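Local coordinates for lactate utilization protein C (Deinococcus radiodurans, PDB 2G40) that may function in L-lactate utilization, as a homodimeric member of the LutC/YkgG family, at residues Gly68-His73 against Arg217-Val222; Asp126-Gly131 against Asp160-Val165; Val134-Thr139 against Gln170-Val175. All blocks are in the same frame, centred on the assembly; numbering follows the deposited sequence.

Contacts 1 and 2 belong to one six-stranded parallel sheet, in which strands 70-74, 217-223, 161-167 and 127-130 lie in that order; the contact centres are about 10 Å apart, and strands 217-223 and 161-167 join them directly, through probable backbone hydrogen bonds of Gln219 to His162 and Cys164. Contact 3 lies in a smaller mixed sheet, centred about 15 Å from contact 1 and 19 Å from contact 2. Along the chain contacts 2 and 3 are nested within the loop closed by contact 1, and their segments alternate: strands 127-130 and 161-167 each lead into a strand of the second sheet. The same two chain passages thus pair twice, which probably holds the two sheets together.

Contact 1. Residues Gly68-His73 against Arg217-Val222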
ATOM      1  N   GLY A  68     -17.077   6.079   4.907  1.00 28.46           N
ATOM      2  CA  GLY A  68     -18.075   5.026   4.689  1.00 27.45           C
ATOM      3  C   GLY A  68     -17.752   3.710   5.395  1.00 24.62           C
ATOM      4  O   GLY A  68     -18.344   2.668   5.109  1.00 22.07           O
ATOM      5  N   ALA A  69     -16.856   3.757   6.369  1.00 21.01           N
ATOM      6  CA  ALA A  69     -16.520   2.560   7.112  1.00 21.60           C
ATOM      7  C   ALA A  69     -17.404   2.428   8.339  1.00 20.67           C
ATOM      8  O   ALA A  69     -18.014   3.410   8.791  1.00 19.78           O
ATOM      9  CB  ALA A  69     -15.078   2.581   7.509  1.00 24.09           C
ATOM     10  N   ALA A  70     -17.471   1.215   8.875  1.00 18.10           N
ATOM     11  CA  ALA A  70     -18.069   1.002  10.181  1.00 17.96           C
ATOM     12  C   ALA A  70     -17.024   1.278  11.247  1.00 16.23           C
ATOM     13  O   ALA A  70     -15.828   1.148  11.007  1.00 14.89           O
ATOM     14  CB  ALA A  70     -18.624  -0.389  10.329  1.00 19.66           C
ATOM     15  N   TYR A  71     -17.487   1.728  12.411  1.00 16.07           N
ATOM     16  CA  TYR A  71     -16.606   2.099  13.501  1.00 16.51           C
ATOM     17  C   TYR A  71     -17.223   1.715  14.842  1.00 18.01           C
ATOM     18  O   TYR A  71     -18.391   1.996  15.095  1.00 18.94           O
ATOM     19  CB  TYR A  71     -16.346   3.610  13.484  1.00 18.48           C
ATOM     20  CG  TYR A  71     -15.400   4.102  14.564  1.00 14.53           C
ATOM     21  CD1 TYR A  71     -15.865   4.405  15.838  1.00 20.18           C
ATOM     22  CD2 TYR A  71     -14.068   4.317  14.299  1.00 18.69           C
ATOM     23  CE1 TYR A  71     -15.011   4.864  16.829  1.00 20.47           C
ATOM     24  CE2 TYR A  71     -13.202   4.776  15.294  1.00 23.20           C
ATOM     25  CZ  TYR A  71     -13.693   5.057  16.552  1.00 19.82           C
ATOM     26  OH  TYR A  71     -12.837   5.527  17.526  1.00 21.10           O
ATOM     27  N   THR A  72     -16.408   1.140  15.715  1.00 17.94           N
ATOM     28  CA  THR A  72     -16.828   0.864  17.079  1.00 20.11           C
ATOM     29  C   THR A  72     -15.630   0.984  17.983  1.00 17.02           C
ATOM     30  O   THR A  72     -14.519   0.690  17.582  1.00 18.70           O
ATOM     31  CB  THR A  72     -17.491  -0.529  17.205  1.00 21.89           C
ATOM     32  OG1 THR A  72     -18.099  -0.664  18.506  1.00 23.43           O
ATOM     33  CG2 THR A  72     -16.496  -1.634  16.982  1.00 23.60           C
ATOM     34  N   HIS A  73     -15.850   1.463  19.201  1.00 16.73           N
ATOM     35  CA  HIS A  73     -14.794   1.538  20.193  1.00 18.66           C
ATOM     36  C   HIS A  73     -15.232   0.629  21.341  1.00 16.92           C
ATOM     37  O   HIS A  73     -16.315   0.786  21.873  1.00 19.23           O
ATOM     38  CB  HIS A  73     -14.594   2.972  20.678  1.00 18.78           C
ATOM     39  CG  HIS A  73     -13.397   3.156  21.573  1.00 17.60           C
ATOM     40  ND1 HIS A  73     -12.978   4.399  21.987  1.00 27.40           N
ATOM     41  CD2 HIS A  73     -12.531   2.270  22.119  1.00 27.13           C
ATOM     42  CE1 HIS A  73     -11.919   4.272  22.766  1.00 31.03           C
ATOM     43  NE2 HIS A  73     -11.625   2.989  22.863  1.00 25.17           N
ATOM     44  N   ARG A 217     -15.768  -2.977   1.981  1.00 18.54           N
ATOM     45  CA  ARG A 217     -16.276  -2.885   3.327  1.00 19.08           C
ATOM     46  C   ARG A 217     -15.130  -2.845   4.311  1.00 16.79           C
ATOM     47  O   ARG A 217     -14.188  -3.645   4.237  1.00 15.38           O
ATOM     48  CB  ARG A 217     -17.190  -4.064   3.627  1.00 18.92           C
ATOM     49  CG  ARG A 217     -18.413  -4.127   2.706  1.00 24.59           C
ATOM     50  CD  ARG A 217     -19.106  -5.478   2.811  1.00 26.99           C
ATOM     51  NE  ARG A 217     -19.525  -5.705   4.195  1.00 37.40           N
ATOM     52  CZ  ARG A 217     -19.473  -6.870   4.840  1.00 31.88           C
ATOM     53  NH1 ARG A 217     -19.002  -7.963   4.251  1.00 29.60           N
ATOM     54  NH2 ARG A 217     -19.886  -6.932   6.099  1.00 33.82           N
ATOM     55  N   LEU A 218     -15.185  -1.872   5.203  1.00 16.79           N
ATOM     56  CA  LEU A 218     -14.195  -1.750   6.251  1.00 15.63           C
ATOM     57  C   LEU A 218     -14.893  -1.556   7.572  1.00 16.04           C
ATOM     58  O   LEU A 218     -15.812  -0.723   7.695  1.00 16.57           O
ATOM     59  CB  LEU A 218     -13.232  -0.585   5.982  1.00 16.87           C
ATOM     60  CG  LEU A 218     -12.328  -0.177   7.163  1.00 16.97           C
ATOM     61  CD1 LEU A 218     -11.354  -1.276   7.542  1.00 20.94           C
ATOM     62  CD2 LEU A 218     -11.640   1.149   6.800  1.00 18.11           C
ATOM     63  N   GLN A 219     -14.493  -2.381   8.534  1.00 15.04           N
ATOM     64  CA  GLN A 219     -14.903  -2.222   9.929  1.00 15.09           C
ATOM     65  C   GLN A 219     -13.668  -1.861  10.718  1.00 16.61           C
ATOM     66  O   GLN A 219     -12.712  -2.615  10.755  1.00 17.89           O
ATOM     67  CB  GLN A 219     -15.486  -3.512  10.481  1.00 14.83           C
ATOM     68  CG  GLN A 219     -15.699  -3.536  11.997  1.00 18.98           C
ATOM     69  CD  GLN A 219     -16.957  -2.817  12.414  1.00 16.71           C
ATOM     70  OE1 GLN A 219     -18.045  -3.205  12.022  1.00 19.53           O
ATOM     71  NE2 GLN A 219     -16.815  -1.769  13.224  1.00 16.29           N
ATOM     72  N   VAL A 220     -13.713  -0.720  11.374  1.00 16.59           N
ATOM     73  CA  VAL A 220     -12.677  -0.311  12.287  1.00 15.50           C
ATOM     74  C   VAL A 220     -13.164  -0.589  13.699  1.00 17.99           C
ATOM     75  O   VAL A 220     -14.278  -0.225  14.086  1.00 16.49           O
ATOM     76  CB  VAL A 220     -12.334   1.203  12.144  1.00 17.79           C
ATOM     77  CG1 VAL A 220     -11.362   1.638  13.231  1.00 16.13           C
ATOM     78  CG2 VAL A 220     -11.800   1.516  10.744  1.00 18.21           C
ATOM     79  N   ILE A 221     -12.308  -1.258  14.461  1.00 17.57           N
ATOM     80  CA  ILE A 221     -12.561  -1.554  15.845  1.00 17.85           C
ATOM     81  C   ILE A 221     -11.439  -0.918  16.631  1.00 17.82           C
ATOM     82  O   ILE A 221     -10.299  -1.361  16.586  1.00 16.17           O
ATOM     83  CB  ILE A 221     -12.641  -3.076  16.133  1.00 16.57           C
ATOM     84  CG1 ILE A 221     -13.723  -3.721  15.270  1.00 20.81           C
ATOM     85  CG2 ILE A 221     -12.904  -3.332  17.643  1.00 17.66           C
ATOM     86  CD1 ILE A 221     -13.923  -5.201  15.541  1.00 18.57           C
ATOM     87  N   VAL A 222     -11.765   0.165  17.332  1.00 16.15           N
ATOM     88  CA  VAL A 222     -10.814   0.739  18.281  1.00 15.94           C
ATOM     89  C   VAL A 222     -10.951   0.030  19.604  1.00 18.07           C
ATOM     90  O   VAL A 222     -12.053  -0.231  20.059  1.00 17.44           O
ATOM     91  CB  VAL A 222     -11.020   2.244  18.450  1.00 17.50           C
ATOM     92  CG1 VAL A 222      -9.965   2.840  19.425  1.00 20.70           C
ATOM     93  CG2 VAL A 222     -10.979   2.894  17.116  1.00 16.78           C
TER
HETATM   94  O   HOH W   1     -17.906  -0.323   5.019  1.00 22.61           O
HETATM   95  O   HOH W   2     -19.473  -0.714  14.064  1.00 21.62           O
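Strands 70-73 and 217-222 run parallel, their axes 4.6 Å apart at the closest and 12° off in direction, with Ala70 to His73 level with Gln219 to Val222. Four backbone hydrogen bonds alternate: Ala70 N to Leu218 O, Val220 N to Ala70 O, Thr72 N to Val220 O and Val222 N to Thr72 O. Gly68 ends the preceding helix in a Schellman motif, and a water links its O to Leu218 N. On the face of Tyr71 and His73, the tyrosine chi1 of -178°, CG anti to the backbone N, carries the ring toward Val220 and Val222; Tyr71 OH comes 3.2 Å from Val222 CG2 and CD2 meets Val220 CG1. Val222 CG1 sits over one face of the His73 ring, 3.8 Å from its centroid, a CH-pi contact; His73 NE2 is bonded to Gly224 O. Replacing Tyr71 with alanine would probably uncover the Val220 and Val222 methyls and open a gap beneath helix 53-66. On the other face the Gln219 chain bends at chi2 (80°) and its NE2 donates to Val220 O (3.1 Å) from above the carbonyl plane. That carbonyl thus accepts Thr72 N across the pair and an amide from its own strand, beside outermost strand 70-74.

Contact 2. Residues Asp126-Gly131 against Asp160-Val165; sequences DAVLTG and DFHICV
His162 and Thr130 meet at about a right angle on one face of a parallel strand pair, and the imidazole turns its edge to the hydroxyl. NE2 donates to Thr130 OG1 over 2.7 Å, the oxygen lying exactly in the ring plane. The hydroxyl in turn donates to Gly131 O, in the carbonyl plane and on a lone pair, so OG1 takes part in two bonds, accepting from the ring and donating to the backbone. The Thr130 chi1 of 77° sets OG1 between the backbone N and the carbonyl carbon, from where both partners can be met. Cys164 CB lies over one face of the imidazole, 3.5 Å above its plane, while Val128 CG1 packs near CD2 of the ring.

The opposite face is apolar. Leu129 and Ile163 approach at a slant, CD1 of the leucine resting 3.8 Å from Ile163 CG2 and also touching Val165 CG2. Asp126 O lies in the plane of the Phe161 ring at its edge, nearest to Phe161 CB at 3.3 Å; Ile163 CG1 lies over a face of that ring, and Ala127 CB comes within 3.6 Å of Phe161 CD2. Along the backbone, Val128 and Thr130 each exchange an N-H and a carbonyl with the strand 161-165, in four hydrogen bonds, the two donated by Ile163 N and Val165 N nearly straight.

Both strands lie inside the six-stranded parallel sheet. Strand 92-94 flanks 127-130 and strand 217-223 flanks 161-167, where Arg217 makes a cation-pi contact with Phe161. Helix 79-87 covers the apolar face, with Leu87 against Ala127 and Ile163.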
ATOM      1  N   ASP A 126     -14.509 -14.388   3.516  1.00 19.38           N
ATOM      2  CA  ASP A 126     -15.534 -13.391   3.829  1.00 19.94           C
ATOM      3  C   ASP A 126     -14.906 -12.100   4.316  1.00 21.95           C
ATOM      4  O   ASP A 126     -15.424 -11.014   4.059  1.00 21.36           O
ATOM      5  CB  ASP A 126     -16.517 -13.928   4.872  1.00 19.85           C
ATOM      6  CG  ASP A 126     -17.388 -15.050   4.336  1.00 20.44           C
ATOM      7  OD1 ASP A 126     -17.784 -14.987   3.153  1.00 21.01           O
ATOM      8  OD2 ASP A 126     -17.708 -15.992   5.105  1.00 19.90           O
ATOM      9  N   ALA A 127     -13.777 -12.216   5.011  1.00 18.79           N
ATOM     10  CA  ALA A 127     -13.161 -11.074   5.641  1.00 16.06           C
ATOM     11  C   ALA A 127     -11.692 -11.367   5.915  1.00 16.72           C
ATOM     12  O   ALA A 127     -11.248 -12.517   5.890  1.00 16.40           O
ATOM     13  CB  ALA A 127     -13.879 -10.744   6.958  1.00 16.83           C
ATOM     14  N   VAL A 128     -10.956 -10.299   6.169  1.00 17.80           N
ATOM     15  CA  VAL A 128      -9.621 -10.376   6.710  1.00 15.81           C
ATOM     16  C   VAL A 128      -9.621  -9.543   7.985  1.00 16.20           C
ATOM     17  O   VAL A 128     -10.240  -8.479   8.051  1.00 15.21           O
ATOM     18  CB  VAL A 128      -8.566  -9.858   5.705  1.00 16.23           C
ATOM     19  CG1 VAL A 128      -8.838  -8.381   5.259  1.00 15.48           C
ATOM     20  CG2 VAL A 128      -7.166 -10.024   6.277  1.00 16.58           C
ATOM     21  N   LEU A 129      -8.897 -10.038   8.978  1.00 16.94           N
ATOM     22  CA  LEU A 129      -8.794  -9.408  10.277  1.00 16.70           C
ATOM     23  C   LEU A 129      -7.351  -8.982  10.452  1.00 16.70           C
ATOM     24  O   LEU A 129      -6.448  -9.798  10.288  1.00 16.78           O
ATOM     25  CB  LEU A 129      -9.175 -10.407  11.373  1.00 16.04           C
ATOM     26  CG  LEU A 129      -8.897  -9.964  12.810  1.00 20.43           C
ATOM     27  CD1 LEU A 129      -9.770  -8.772  13.162  1.00 21.21           C
ATOM     28  CD2 LEU A 129      -9.100 -11.076  13.782  1.00 18.55           C
ATOM     29  N   THR A 130      -7.120  -7.698  10.728  1.00 16.95           N
ATOM     30  CA  THR A 130      -5.759  -7.221  10.945  1.00 18.48           C
ATOM     31  C   THR A 130      -5.678  -6.220  12.070  1.00 17.17           C
ATOM     32  O   THR A 130      -6.666  -5.588  12.445  1.00 17.25           O
ATOM     33  CB  THR A 130      -5.123  -6.502   9.701  1.00 19.87           C
ATOM     34  OG1 THR A 130      -5.649  -5.165   9.583  1.00 18.04           O
ATOM     35  CG2 THR A 130      -5.362  -7.262   8.422  1.00 23.17           C
ATOM     36  N   GLY A 131      -4.460  -6.076  12.573  1.00 18.82           N
ATOM     37  CA  GLY A 131      -4.074  -4.911  13.353  1.00 19.59           C
ATOM     38  C   GLY A 131      -3.632  -3.817  12.398  1.00 19.27           C
ATOM     39  O   GLY A 131      -3.977  -3.808  11.212  1.00 16.52           O
ATOM     40  N   ASP A 160     -12.857  -8.750   0.379  1.00 17.46           N
ATOM     41  CA  ASP A 160     -13.746  -7.605   0.181  1.00 16.28           C
ATOM     42  C   ASP A 160     -14.162  -6.881   1.446  1.00 14.78           C
ATOM     43  O   ASP A 160     -14.792  -5.832   1.367  1.00 15.42           O
ATOM     44  CB  ASP A 160     -14.974  -8.072  -0.550  1.00 14.86           C
ATOM     45  CG  ASP A 160     -15.689  -6.950  -1.277  1.00 20.86           C
ATOM     46  OD1 ASP A 160     -15.024  -6.079  -1.873  1.00 17.18           O
ATOM     47  OD2 ASP A 160     -16.923  -6.979  -1.274  1.00 21.85           O
ATOM     48  N   PHE A 161     -13.826  -7.430   2.606  1.00 14.69           N
ATOM     49  CA  PHE A 161     -14.233  -6.893   3.885  1.00 14.80           C
ATOM     50  C   PHE A 161     -13.044  -6.981   4.809  1.00 14.93           C
ATOM     51  O   PHE A 161     -12.510  -8.060   5.011  1.00 16.07           O
ATOM     52  CB  PHE A 161     -15.397  -7.705   4.452  1.00 14.78           C
ATOM     53  CG  PHE A 161     -15.869  -7.288   5.837  1.00 12.93           C
ATOM     54  CD1 PHE A 161     -15.742  -5.996   6.310  1.00 14.95           C
ATOM     55  CD2 PHE A 161     -16.495  -8.226   6.645  1.00 17.94           C
ATOM     56  CE1 PHE A 161     -16.214  -5.639   7.582  1.00 12.43           C
ATOM     57  CE2 PHE A 161     -16.969  -7.877   7.905  1.00 21.70           C
ATOM     58  CZ  PHE A 161     -16.836  -6.600   8.366  1.00 16.60           C
ATOM     59  N   HIS A 162     -12.586  -5.817   5.286  1.00 14.60           N
ATOM     60  CA  HIS A 162     -11.426  -5.691   6.158  1.00 16.15           C
ATOM     61  C   HIS A 162     -11.960  -5.270   7.515  1.00 16.90           C
ATOM     62  O   HIS A 162     -12.706  -4.298   7.624  1.00 18.46           O
ATOM     63  CB  HIS A 162     -10.487  -4.627   5.573  1.00 16.29           C
ATOM     64  CG  HIS A 162      -9.202  -4.422   6.321  1.00 16.46           C
ATOM     65  ND1 HIS A 162      -8.349  -3.383   6.031  1.00 21.85           N
ATOM     66  CD2 HIS A 162      -8.628  -5.109   7.338  1.00 16.99           C
ATOM     67  CE1 HIS A 162      -7.301  -3.437   6.835  1.00 21.43           C
ATOM     68  NE2 HIS A 162      -7.450  -4.471   7.646  1.00 18.30           N
ATOM     69  N   ILE A 163     -11.632  -6.061   8.522  1.00 16.37           N
ATOM     70  CA  ILE A 163     -11.832  -5.715   9.918  1.00 17.88           C
ATOM     71  C   ILE A 163     -10.469  -5.352  10.488  1.00 17.37           C
ATOM     72  O   ILE A 163      -9.572  -6.199  10.575  1.00 15.75           O
ATOM     73  CB  ILE A 163     -12.402  -6.866  10.746  1.00 16.66           C
ATOM     74  CG1 ILE A 163     -13.747  -7.336  10.153  1.00 15.70           C
ATOM     75  CG2 ILE A 163     -12.586  -6.412  12.195  1.00 20.63           C
ATOM     76  CD1 ILE A 163     -14.307  -8.610  10.787  1.00 15.59           C
ATOM     77  N   CYS A 164     -10.317  -4.089  10.864  1.00 16.41           N
ATOM     78  CA  CYS A 164      -9.031  -3.582  11.282  1.00 16.66           C
ATOM     79  C   CYS A 164      -9.109  -3.115  12.726  1.00 16.20           C
ATOM     80  O   CYS A 164      -9.893  -2.214  13.070  1.00 15.66           O
ATOM     81  CB  CYS A 164      -8.625  -2.432  10.371  1.00 17.24           C
ATOM     82  SG  CYS A 164      -7.047  -1.774  10.794  1.00 20.53           S
ATOM     83  N   VAL A 165      -8.300  -3.737  13.574  1.00 15.66           N
ATOM     84  CA  VAL A 165      -8.310  -3.440  15.012  1.00 17.61           C
ATOM     85  C   VAL A 165      -7.215  -2.423  15.277  1.00 17.31           C
ATOM     86  O   VAL A 165      -6.070  -2.654  14.941  1.00 16.35           O
ATOM     87  CB  VAL A 165      -8.067  -4.705  15.867  1.00 17.70           C
ATOM     88  CG1 VAL A 165      -7.910  -4.346  17.334  1.00 18.06           C
ATOM     89  CG2 VAL A 165      -9.189  -5.693  15.680  1.00 19.05           C
TER

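Contact 3. Residues Val134-Thr139 against Gln170-Val175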
ATOM      1  N   VAL A 134      -0.271   2.244  12.830  1.00 18.93           N
ATOM      2  CA  VAL A 134      -0.667   3.527  13.421  1.00 17.25           C
ATOM      3  C   VAL A 134      -1.898   4.033  12.689  1.00 17.80           C
ATOM      4  O   VAL A 134      -2.179   3.619  11.557  1.00 16.23           O
ATOM      5  CB  VAL A 134       0.485   4.571  13.359  1.00 21.48           C
ATOM      6  CG1 VAL A 134       0.767   4.990  11.918  1.00 17.97           C
ATOM      7  CG2 VAL A 134       0.188   5.773  14.276  1.00 19.39           C
ATOM      8  N   ALA A 135      -2.666   4.895  13.350  1.00 16.10           N
ATOM      9  CA  ALA A 135      -3.782   5.548  12.698  1.00 16.06           C
ATOM     10  C   ALA A 135      -3.673   7.028  12.968  1.00 13.97           C
ATOM     11  O   ALA A 135      -3.149   7.438  13.990  1.00 17.20           O
ATOM     12  CB  ALA A 135      -5.116   5.042  13.219  1.00 15.66           C
ATOM     13  N   ILE A 136      -4.169   7.810  12.024  1.00 16.23           N
ATOM     14  CA  ILE A 136      -4.098   9.260  12.102  1.00 17.10           C
ATOM     15  C   ILE A 136      -5.510   9.826  12.109  1.00 14.58           C
ATOM     16  O   ILE A 136      -6.315   9.604  11.182  1.00 16.36           O
ATOM     17  CB  ILE A 136      -3.313   9.828  10.921  1.00 15.05           C
ATOM     18  CG1 ILE A 136      -1.898   9.253  10.876  1.00 21.31           C
ATOM     19  CG2 ILE A 136      -3.270  11.340  11.006  1.00 14.20           C
ATOM     20  CD1 ILE A 136      -1.332   9.248   9.477  1.00 15.50           C
ATOM     21  N   SER A 137      -5.811  10.571  13.164  1.00 17.92           N
ATOM     22  CA  SER A 137      -7.152  11.086  13.346  1.00 17.53           C
ATOM     23  C   SER A 137      -7.540  12.129  12.312  1.00 18.60           C
ATOM     24  O   SER A 137      -8.654  12.105  11.812  1.00 19.81           O
ATOM     25  CB  SER A 137      -7.349  11.622  14.759  1.00 18.53           C
ATOM     26  OG  SER A 137      -6.696  12.855  14.991  1.00 18.06           O
ATOM     27  N   GLU A 138      -6.622  13.035  11.976  0.50 18.37           N
ATOM     28  CA  GLU A 138      -6.981  14.186  11.125  0.50 17.61           C
ATOM     29  C   GLU A 138      -7.473  13.783   9.743  0.50 18.84           C
ATOM     30  O   GLU A 138      -8.351  14.438   9.178  0.50 17.18           O
ATOM     31  CB  GLU A 138      -5.835  15.215  11.031  0.50 17.84           C
ATOM     32  CG  GLU A 138      -4.580  14.779  10.289  0.50 16.44           C
ATOM     33  CD  GLU A 138      -3.569  15.907  10.112  0.50 17.65           C
ATOM     34  OE1 GLU A 138      -3.967  17.085  10.200  0.50 26.81           O
ATOM     35  OE2 GLU A 138      -2.375  15.626   9.876  0.50 16.05           O
ATOM     36  N   THR A 139      -6.930  12.686   9.218  1.00 19.18           N
ATOM     37  CA  THR A 139      -7.280  12.210   7.887  1.00 19.09           C
ATOM     38  C   THR A 139      -8.004  10.877   7.906  1.00 18.37           C
ATOM     39  O   THR A 139      -8.342  10.359   6.862  1.00 20.50           O
ATOM     40  CB  THR A 139      -6.028  12.128   7.009  1.00 18.63           C
ATOM     41  OG1 THR A 139      -5.033  11.339   7.656  1.00 19.18           O
ATOM     42  CG2 THR A 139      -5.483  13.505   6.753  1.00 23.56           C
ATOM     43  N   GLN A 170      -2.573   3.624  19.420  1.00 20.18           N
ATOM     44  CA  GLN A 170      -1.994   3.693  18.086  1.00 20.64           C
ATOM     45  C   GLN A 170      -2.550   4.867  17.290  1.00 19.10           C
ATOM     46  O   GLN A 170      -2.140   5.097  16.152  1.00 18.30           O
ATOM     47  CB  GLN A 170      -2.294   2.409  17.298  1.00 20.07           C
ATOM     48  CG  GLN A 170      -1.497   1.217  17.731  1.00 24.95           C
ATOM     49  CD  GLN A 170      -1.857   0.015  16.911  1.00 21.54           C
ATOM     50  OE1 GLN A 170      -2.994  -0.431  16.934  1.00 19.85           O
ATOM     51  NE2 GLN A 170      -0.897  -0.521  16.192  1.00 24.98           N
ATOM     52  N   ILE A 171      -3.507   5.584  17.856  1.00 17.91           N
ATOM     53  CA  ILE A 171      -4.113   6.691  17.140  1.00 15.80           C
ATOM     54  C   ILE A 171      -3.365   7.976  17.503  1.00 19.57           C
ATOM     55  O   ILE A 171      -3.248   8.307  18.674  1.00 19.13           O
ATOM     56  CB  ILE A 171      -5.595   6.837  17.488  1.00 17.20           C
ATOM     57  CG1 ILE A 171      -6.355   5.547  17.152  1.00 15.38           C
ATOM     58  CG2 ILE A 171      -6.167   8.038  16.768  1.00 14.54           C
ATOM     59  CD1 ILE A 171      -7.715   5.447  17.860  1.00 17.92           C
ATOM     60  N   VAL A 172      -2.857   8.678  16.500  1.00 18.74           N
ATOM     61  CA  VAL A 172      -2.189   9.959  16.699  1.00 19.29           C
ATOM     62  C   VAL A 172      -2.987  10.995  15.957  1.00 18.51           C
ATOM     63  O   VAL A 172      -3.825  10.659  15.123  1.00 19.91           O
ATOM     64  CB  VAL A 172      -0.706   9.953  16.193  1.00 18.75           C
ATOM     65  CG1 VAL A 172       0.078   8.889  16.931  1.00 20.76           C
ATOM     66  CG2 VAL A 172      -0.627   9.739  14.678  1.00 21.41           C
ATOM     67  N   GLN A 173      -2.737  12.255  16.258  1.00 18.19           N
ATOM     68  CA  GLN A 173      -3.528  13.314  15.660  1.00 17.06           C
ATOM     69  C   GLN A 173      -3.123  13.611  14.229  1.00 16.53           C
ATOM     70  O   GLN A 173      -3.973  13.689  13.336  1.00 16.37           O
ATOM     71  CB  GLN A 173      -3.439  14.580  16.496  1.00 16.88           C
ATOM     72  CG  GLN A 173      -4.143  15.749  15.844  1.00 16.36           C
ATOM     73  CD  GLN A 173      -4.035  17.006  16.639  1.00 17.82           C
ATOM     74  OE1 GLN A 173      -3.614  16.998  17.800  1.00 21.87           O
ATOM     75  NE2 GLN A 173      -4.412  18.119  16.014  1.00 24.46           N
ATOM     76  N   THR A 174      -1.828  13.814  14.012  1.00 18.42           N
ATOM     77  CA  THR A 174      -1.354  14.395  12.771  1.00 18.94           C
ATOM     78  C   THR A 174      -0.617  13.381  11.907  1.00 18.93           C
ATOM     79  O   THR A 174      -0.044  12.408  12.407  1.00 17.46           O
ATOM     80  CB  THR A 174      -0.392  15.556  13.063  1.00 18.01           C
ATOM     81  OG1 THR A 174       0.743  15.046  13.782  1.00 20.76           O
ATOM     82  CG2 THR A 174      -1.088  16.643  13.890  1.00 19.77           C
ATOM     83  N   VAL A 175      -0.609  13.649  10.607  1.00 22.39           N
ATOM     84  CA  VAL A 175       0.164  12.869   9.653  1.00 21.52           C
ATOM     85  C   VAL A 175       1.646  12.822  10.045  1.00 24.08           C
ATOM     86  O   VAL A 175       2.265  11.763  10.010  1.00 22.81           O
ATOM     87  CB  VAL A 175      -0.029  13.418   8.219  1.00 23.47           C
ATOM     88  CG1 VAL A 175       0.944  12.780   7.260  1.00 23.21           C
ATOM     89  CG2 VAL A 175      -1.453  13.170   7.740  1.00 24.23           C
TER
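Strands 134-136 and 171-172 pair in parallel in a four-stranded mixed sheet, 171-172 outermost, and the second leads to Thr174, N-cap of helix 175-187; Thr174 OG1 also bonds Glu177 OE2. Backbone hydrogen bonds run from Ala135 N to Gln170 O, Val172 N to Ala135 O and Ser137 N to Val172 O. Past the strands, a separate bond joins Glu138 N to Gln173 O.

Apolar contacts gather on the face of Ile136 and Val172. Ile136 CG1 meets Val172 CG2 at 4.0 Å, and Ile136 CG2 lies 4.2 Å from Val175 CG2. The Val134 and Val172 side chains cross at about a right angle, CG2 to CG2 4.1 Å. On the other face Ala135 CB meets Ile171 CG1 at 4.2 Å, beside Phe60 and Ile56 of helix 53-66. Val175 and Thr139 also pack against Val179 and Val186 of the second subunit, bringing this end of the contact to the dimer interface.

Across the pair Glu138 makes the polar side-chain bond; its negative charge would suit a helix amino end. In one of two modelled conformers, with chi1 68°, its extended chain brings OE2 2.7 Å from Val175 N, which approaches on the anti side, 23° out of the carboxylate plane.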